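PDB 4MFZ: Dbv8 protein from Nonomuraea, which probably transfers a long-chain acyl group from acyl-CoA to an amino group of a glycopeptide antibiotic, as a GNAT-type N-acyltransferase that binds decanoyl-CoA. Local coordinates for residues A[193-196]-A[197-200]; A[123-126]-A[127-131]; A[137-140]-A[141-145]. All coordinates share one frame; numbering follows the deposited sequence.

How the contacts relate
Contact 2 comes first along the chain: residues 123-131 turn through the short helix 125-128, break at Y129 and enter helix 130-148. Contact 3 follows further along that helix, at its kink around P140, so that the two contacts share it, with centres about 21 Å apart and no touch between them. Contact 1 comes last, where the chain leaves helix 182-192 and reverses in the hairpin 193-200, the only loop closed here. None nests inside or crosses another; the three are local contacts in series. Contacts 2 and 3 belong to the N-terminal domain and contact 1 to the GNAT-like one, and Y194 OH lies 3.8 Å from F145 CE2, joining contacts 1 and 3 by packing.

Contact 1. Residues A[193-196]-A[197-200]; sequences VYRL and GRLQ
A tight beta hairpin opens the GNAT-like sheet here, with a type II' turn from L196 to L199 joining strand 193-196 to strand 199-205. L196 N donates to L199 O at 2.8 Å, nearly along the C=O axis, while the return bond from L199 N to L196 O is weak at 3.4 Å. G197 takes the first inner corner of the turn with a positive phi of 64°, where a side chain would collide with the L196 carbonyl. Beyond this hydrogen-bonded pair comes the non-hydrogen-bonded pair R195 and Q200, whose side chains share a face of the sheet; there R195 CB meets Q200 CG at 3.9 Å.

R195 does more than line that face. With CG anti to the backbone N (chi1 172°), its extended chain runs alongside the turn, and NE reaches G197 O at 2.8 Å with an almost straight N-H (172°). The oxygen lies in the guanidinium plane, so the side chain braces the turn from the strand before it. NH2 has another acceptor in V220 O, which helps fix the rotation of the group. R198 NH1 stands 4.2 Å from R195 NH2; the nearness of the like charges is probably eased by the carbonyls each group bonds to, P218 O and G222 O for R198, and weakly by E158 near R195 NE. R198 also touches the bound decanoyl-CoA, so the turn contributes to the ligand pocket.

On the face carrying R195 and Q200, the Q200 amide pairs with Q162, and V193 packs against W184, L187 and L188 of helix 182-192. Helix 226-243 covers the other face, where L196 lies on F239 and L199 on S232. Strand 193-196 forms one margin of the six-stranded sheet, and strand 199-205 continues inward beside 211-216.

Contact 2. Residues A[123-126]-A[127-131]; sequences TGAA and ARYFH
Y129 carries CG beside its own backbone N (chi1 -64°), which brings ring atom CD2 to 3.2 Å from A125 O, an oblique approach. The same oxygen accepts the Y129 backbone N-H at 2.9 Å, the donor tilted 24° from the carbonyl plane, and A125 CB lies 4.3 Å from CD2. R128 instead has CG anti to the backbone N (chi1 -178°), and its chain bends at chi3 to carry the guanidinium to a salt bridge with E176 and to G177 O.

A125 and R128 are the first and last residues of the short helix 125-128, and G124 occupies its N-cap position. G124 O receives R128 N at 3.3 Å, in the carbonyl plane, and more weakly A127 N. A water bridges the entry: it donates to T123 O at 2.8 Å and weakly accepts from A127 N. Y129 then leaves helical geometry and serves as the N-cap residue of helix 130-148, its hydroxyl bonded to E77 and D74 of helix 72-81, while F130 packs onto L91, L94 and A98 of helix 89-104.

Contact 3. Residues A[137-140]-A[141-145]; sequences ATLP and ALRRF
R144 folds back over P140, one turn earlier in helix 130-148. Its CB lies 3.5 Å from P140 O, and CG, set beside the backbone N by chi1 of -76°, is closer still at 3.4 Å. CD carries the chain on to a bend at chi3 (-59°), which turns NE and CZ back over the same carbonyl. One face of the guanidinium thus covers P140 O, 3.7 Å from its plane and offset toward the rim, with A141 CA against that face too. At the tip, NH1 reaches P140 CB at 3.8 Å, whereas NH2 has a long, weak ion pair with E51. The carbonyl spends its hydrogen bond on the backbone instead: R144 N donates to P140 O at 2.8 Å, tilted 26° from the carbonyl plane. The positive group above the oxygen would probably add a modest electrostatic attraction.

P140 also explains the kink. Its ring nitrogen has no hydrogen to give to the preceding turn, and next to this break a water is inserted, donating to A137 O and accepting from A141 N, at 2.8 and 2.9 Å. Regular bonding resumes at once, L142 N to T138 O and R143 N to L139 O. The aliphatic part of R143 lies along L139 O, with CB at 3.3 Å, before its chain bends away to a salt bridge with E153.

The kinked helix packs against two others. L139 and L142 rest on L160 of helix 153-160, where R143 also meets T156 and W157. T138 packs on L102 and A141 on V103 of helix 89-104, and the T138 hydroxyl bonds to V134 O and H99.

Contact 1. Residues A[193-196]-A[197-200]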
loop_
_atom_site.group_PDB
_atom_site.type_symbol
_atom_site.label_atom_id
_atom_site.label_comp_id
_atom_site.label_asym_id
_atom_site.label_seq_id
_atom_site.Cartn_x
_atom_site.Cartn_y
_atom_site.Cartn_z
ATOM N N VAL A 193 -5.339 7.472 -3.159
ATOM C CA VAL A 193 -5.008 7.388 -1.716
ATOM C C VAL A 193 -4.335 8.695 -1.332
ATOM O O VAL A 193 -3.435 9.163 -2.041
ATOM C CB VAL A 193 -4.064 6.186 -1.375
ATOM C CG1 VAL A 193 -3.764 6.107 0.128
ATOM C CG2 VAL A 193 -4.660 4.843 -1.853
ATOM N N TYR A 194 -4.772 9.279 -0.222
ATOM C CA TYR A 194 -4.148 10.514 0.334
ATOM C C TYR A 194 -3.772 10.303 1.777
ATOM O O TYR A 194 -4.546 9.761 2.538
ATOM C CB TYR A 194 -5.089 11.732 0.136
ATOM C CG TYR A 194 -5.276 11.901 -1.333
ATOM C CD1 TYR A 194 -6.202 11.102 -2.047
ATOM C CD2 TYR A 194 -4.415 12.725 -2.052
ATOM C CE1 TYR A 194 -6.283 11.186 -3.444
ATOM C CE2 TYR A 194 -4.509 12.823 -3.426
ATOM C CZ TYR A 194 -5.430 12.066 -4.110
ATOM O OH TYR A 194 -5.442 12.182 -5.482
ATOM N N ARG A 195 -2.558 10.694 2.142
ATOM C CA ARG A 195 -2.177 10.671 3.534
ATOM C C ARG A 195 -2.391 12.063 4.128
ATOM O O ARG A 195 -1.855 13.028 3.641
ATOM C CB ARG A 195 -0.717 10.255 3.703
ATOM C CG ARG A 195 -0.231 10.409 5.147
ATOM C CD ARG A 195 1.018 9.594 5.458
ATOM N NE ARG A 195 1.276 9.630 6.905
ATOM C CZ ARG A 195 2.118 8.817 7.543
ATOM N NH1 ARG A 195 2.805 7.873 6.878
ATOM N NH2 ARG A 195 2.270 8.928 8.862
ATOM N N LEU A 196 -3.180 12.153 5.187
ATOM C CA LEU A 196 -3.410 13.438 5.820
ATOM C C LEU A 196 -2.926 13.324 7.259
ATOM O O LEU A 196 -3.588 12.724 8.093
ATOM C CB LEU A 196 -4.899 13.871 5.746
ATOM C CG LEU A 196 -5.740 13.822 4.458
ATOM C CD1 LEU A 196 -7.222 14.145 4.719
ATOM C CD2 LEU A 196 -5.165 14.731 3.376
ATOM N N GLY A 197 -1.759 13.886 7.532
ATOM C CA GLY A 197 -1.127 13.740 8.845
ATOM C C GLY A 197 -0.784 12.284 9.068
ATOM O O GLY A 197 -0.100 11.681 8.229
ATOM N N ARG A 198 -1.317 11.687 10.135
ATOM C CA ARG A 198 -0.968 10.308 10.503
ATOM C C ARG A 198 -1.716 9.216 9.727
ATOM O O ARG A 198 -1.303 8.061 9.773
ATOM C CB ARG A 198 -1.185 10.084 12.000
ATOM C CG ARG A 198 -0.725 8.730 12.587
ATOM C CD ARG A 198 0.802 8.508 12.539
ATOM N NE ARG A 198 1.243 7.173 13.007
ATOM C CZ ARG A 198 1.015 6.031 12.345
ATOM N NH1 ARG A 198 0.368 6.048 11.176
ATOM N NH2 ARG A 198 1.467 4.866 12.815
ATOM N N LEU A 199 -2.830 9.561 9.082
ATOM C CA LEU A 199 -3.716 8.533 8.541
ATOM C C LEU A 199 -3.818 8.624 7.033
ATOM O O LEU A 199 -3.621 9.708 6.465
ATOM C CB LEU A 199 -5.131 8.653 9.168
ATOM C CG LEU A 199 -5.281 8.684 10.694
ATOM C CD1 LEU A 199 -6.761 8.661 11.096
ATOM C CD2 LEU A 199 -4.594 7.530 11.393
ATOM N N GLN A 200 -4.150 7.495 6.402
ATOM C CA GLN A 200 -4.365 7.425 4.940
ATOM C C GLN A 200 -5.846 7.134 4.601
ATOM O O GLN A 200 -6.535 6.419 5.320
ATOM C CB GLN A 200 -3.505 6.328 4.294
ATOM C CG GLN A 200 -1.998 6.596 4.171
ATOM C CD GLN A 200 -1.228 5.344 3.750
ATOM O OE1 GLN A 200 -1.668 4.222 4.001
ATOM N NE2 GLN A 200 -0.067 5.530 3.133
#

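Contact 2. Residues A[123-126]-A[127-131]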
loop_
_atom_site.group_PDB
_atom_site.type_symbol
_atom_site.label_atom_id
_atom_site.label_comp_id
_atom_site.label_asym_id
_atom_site.label_seq_id
_atom_site.Cartn_x
_atom_site.Cartn_y
_atom_site.Cartn_z
ATOM N N THR A 123 14.698 -13.823 -11.925
ATOM C CA THR A 123 15.033 -13.071 -13.125
ATOM C C THR A 123 15.935 -11.827 -12.826
ATOM O O THR A 123 16.483 -11.197 -13.732
ATOM C CB THR A 123 13.674 -12.722 -13.804
ATOM O OG1 THR A 123 13.510 -13.479 -15.013
ATOM C CG2 THR A 123 13.490 -11.297 -14.017
ATOM N N GLY A 124 16.100 -11.491 -11.550
ATOM C CA GLY A 124 17.056 -10.439 -11.150
ATOM C C GLY A 124 16.398 -9.310 -10.369
ATOM O O GLY A 124 15.191 -9.330 -10.145
ATOM N N ALA A 125 17.194 -8.321 -9.962
ATOM C CA ALA A 125 16.707 -7.277 -9.080
ATOM C C ALA A 125 15.685 -6.332 -9.747
ATOM O O ALA A 125 14.851 -5.760 -9.064
ATOM C CB ALA A 125 17.882 -6.493 -8.474
ATOM N N ALA A 126 15.750 -6.157 -11.067
ATOM C CA ALA A 126 14.768 -5.299 -11.758
ATOM C C ALA A 126 13.362 -5.872 -11.592
ATOM O O ALA A 126 12.403 -5.106 -11.439
ATOM C CB ALA A 126 15.116 -5.129 -13.231
ATOM N N ALA A 127 13.245 -7.212 -11.609
ATOM C CA ALA A 127 11.965 -7.881 -11.412
ATOM C C ALA A 127 11.501 -7.720 -9.961
ATOM O O ALA A 127 10.355 -7.378 -9.674
ATOM C CB ALA A 127 12.057 -9.350 -11.778
ATOM N N ARG A 128 12.425 -7.961 -9.054
ATOM C CA ARG A 128 12.204 -7.772 -7.633
ATOM C C ARG A 128 11.668 -6.359 -7.260
ATOM O O ARG A 128 10.731 -6.220 -6.464
ATOM C CB ARG A 128 13.544 -8.117 -6.953
ATOM C CG ARG A 128 13.579 -8.042 -5.452
ATOM C CD ARG A 128 15.014 -8.310 -4.970
ATOM N NE ARG A 128 15.348 -9.721 -5.135
ATOM C CZ ARG A 128 15.013 -10.671 -4.271
ATOM N NH1 ARG A 128 14.367 -10.358 -3.155
ATOM N NH2 ARG A 128 15.360 -11.938 -4.501
ATOM N N TYR A 129 12.223 -5.323 -7.882
ATOM C CA TYR A 129 11.779 -3.947 -7.644
ATOM C C TYR A 129 10.827 -3.392 -8.738
ATOM O O TYR A 129 10.650 -2.195 -8.846
ATOM C CB TYR A 129 12.990 -3.027 -7.517
ATOM C CG TYR A 129 13.885 -3.320 -6.316
ATOM C CD1 TYR A 129 13.434 -3.064 -5.024
ATOM C CD2 TYR A 129 15.187 -3.838 -6.475
ATOM C CE1 TYR A 129 14.221 -3.324 -3.920
ATOM C CE2 TYR A 129 15.992 -4.084 -5.358
ATOM C CZ TYR A 129 15.492 -3.820 -4.087
ATOM O OH TYR A 129 16.221 -4.033 -2.943
ATOM N N PHE A 130 10.220 -4.266 -9.536
ATOM C CA PHE A 130 9.367 -3.847 -10.672
ATOM C C PHE A 130 8.401 -2.714 -10.330
ATOM O O PHE A 130 8.273 -1.779 -11.077
ATOM C CB PHE A 130 8.555 -5.050 -11.206
ATOM C CG PHE A 130 7.604 -4.701 -12.327
ATOM C CD1 PHE A 130 8.082 -4.393 -13.597
ATOM C CD2 PHE A 130 6.216 -4.686 -12.113
ATOM C CE1 PHE A 130 7.193 -4.073 -14.641
ATOM C CE2 PHE A 130 5.329 -4.371 -13.149
ATOM C CZ PHE A 130 5.814 -4.063 -14.414
ATOM N N HIS A 131 7.717 -2.821 -9.201
ATOM C CA HIS A 131 6.706 -1.828 -8.808
ATOM C C HIS A 131 7.258 -0.501 -8.383
ATOM O O HIS A 131 6.557 0.514 -8.479
ATOM C CB HIS A 131 5.768 -2.422 -7.754
ATOM C CG HIS A 131 4.933 -3.545 -8.298
ATOM N ND1 HIS A 131 3.869 -3.327 -9.116
ATOM C CD2 HIS A 131 5.075 -4.918 -8.196
ATOM C CE1 HIS A 131 3.333 -4.516 -9.483
ATOM N NE2 HIS A 131 4.065 -5.487 -8.925
HETATM O O HOH W 1 15.867 -8.475 -13.402
#

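Contact 3. Residues A[137-140]-A[141-145]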
loop_
_atom_site.group_PDB
_atom_site.type_symbol
_atom_site.label_atom_id
_atom_site.label_comp_id
_atom_site.label_asym_id
_atom_site.label_seq_id
_atom_site.Cartn_x
_atom_site.Cartn_y
_atom_site.Cartn_z
ATOM N N ALA A 137 8.065 5.742 -12.838
ATOM C CA ALA A 137 7.585 6.052 -14.205
ATOM C C ALA A 137 6.274 6.862 -14.184
ATOM O O ALA A 137 6.038 7.683 -15.044
ATOM C CB ALA A 137 7.391 4.757 -14.996
ATOM N N THR A 138 5.428 6.615 -13.199
ATOM C CA THR A 138 4.054 7.147 -13.191
ATOM C C THR A 138 3.953 8.456 -12.381
ATOM O O THR A 138 2.903 9.107 -12.381
ATOM C CB THR A 138 3.076 6.062 -12.693
ATOM O OG1 THR A 138 3.284 4.882 -13.473
ATOM C CG2 THR A 138 1.587 6.459 -12.868
ATOM N N LEU A 139 5.037 8.836 -11.711
ATOM C CA LEU A 139 5.057 10.043 -10.846
ATOM C C LEU A 139 4.663 11.338 -11.576
ATOM O O LEU A 139 3.872 12.095 -11.042
ATOM C CB LEU A 139 6.427 10.225 -10.175
ATOM C CG LEU A 139 6.486 10.263 -8.648
ATOM C CD1 LEU A 139 5.594 9.181 -8.088
ATOM C CD2 LEU A 139 7.909 10.075 -8.135
ATOM N N PRO A 140 5.213 11.598 -12.791
ATOM C CA PRO A 140 4.766 12.804 -13.476
ATOM C C PRO A 140 3.262 12.861 -13.788
ATOM O O PRO A 140 2.649 13.921 -13.594
ATOM C CB PRO A 140 5.633 12.840 -14.752
ATOM C CG PRO A 140 6.870 12.105 -14.363
ATOM C CD PRO A 140 6.370 10.986 -13.485
ATOM N N ALA A 141 2.671 11.760 -14.266
ATOM C CA ALA A 141 1.214 11.685 -14.439
ATOM C C ALA A 141 0.490 11.885 -13.108
ATOM O O ALA A 141 -0.497 12.593 -13.020
ATOM C CB ALA A 141 0.826 10.323 -15.014
ATOM N N LEU A 142 0.963 11.209 -12.069
ATOM C CA LEU A 142 0.305 11.306 -10.775
ATOM C C LEU A 142 0.270 12.772 -10.321
ATOM O O LEU A 142 -0.766 13.283 -9.873
ATOM C CB LEU A 142 1.052 10.429 -9.727
ATOM C CG LEU A 142 0.515 10.425 -8.300
ATOM C CD1 LEU A 142 1.009 11.661 -7.558
ATOM C CD2 LEU A 142 -1.000 10.396 -8.297
ATOM N N ARG A 143 1.418 13.417 -10.418
ATOM C CA ARG A 143 1.584 14.803 -10.047
ATOM C C ARG A 143 0.778 15.730 -10.920
ATOM O O ARG A 143 0.188 16.671 -10.404
ATOM C CB ARG A 143 3.061 15.175 -10.006
ATOM C CG ARG A 143 3.661 14.696 -8.681
ATOM C CD ARG A 143 5.162 14.474 -8.717
ATOM N NE ARG A 143 6.008 15.613 -8.329
ATOM C CZ ARG A 143 5.626 16.739 -7.709
ATOM N NH1 ARG A 143 4.350 16.967 -7.355
ATOM N NH2 ARG A 143 6.553 17.668 -7.442
ATOM N N ARG A 144 0.697 15.450 -12.227
ATOM C CA ARG A 144 -0.241 16.214 -13.045
ATOM C C ARG A 144 -1.680 16.084 -12.540
ATOM O O ARG A 144 -2.392 17.088 -12.441
ATOM C CB ARG A 144 -0.136 15.861 -14.527
ATOM C CG ARG A 144 1.090 16.470 -15.186
ATOM C CD ARG A 144 1.059 16.286 -16.700
ATOM N NE ARG A 144 1.005 14.892 -17.129
ATOM C CZ ARG A 144 2.062 14.128 -17.387
ATOM N NH1 ARG A 144 3.301 14.593 -17.243
ATOM N NH2 ARG A 144 1.868 12.873 -17.779
ATOM N N PHE A 145 -2.114 14.873 -12.194
ATOM C CA PHE A 145 -3.469 14.678 -11.627
ATOM C C PHE A 145 -3.700 15.451 -10.299
ATOM O O PHE A 145 -4.709 16.128 -10.124
ATOM C CB PHE A 145 -3.794 13.190 -11.423
ATOM C CG PHE A 145 -5.179 12.954 -10.869
ATOM C CD1 PHE A 145 -6.316 13.303 -11.616
ATOM C CD2 PHE A 145 -5.356 12.413 -9.599
ATOM C CE1 PHE A 145 -7.600 13.132 -11.107
ATOM C CE2 PHE A 145 -6.641 12.221 -9.090
ATOM C CZ PHE A 145 -7.767 12.586 -9.839
HETATM O O HOH W 2 4.019 9.532 -15.597
#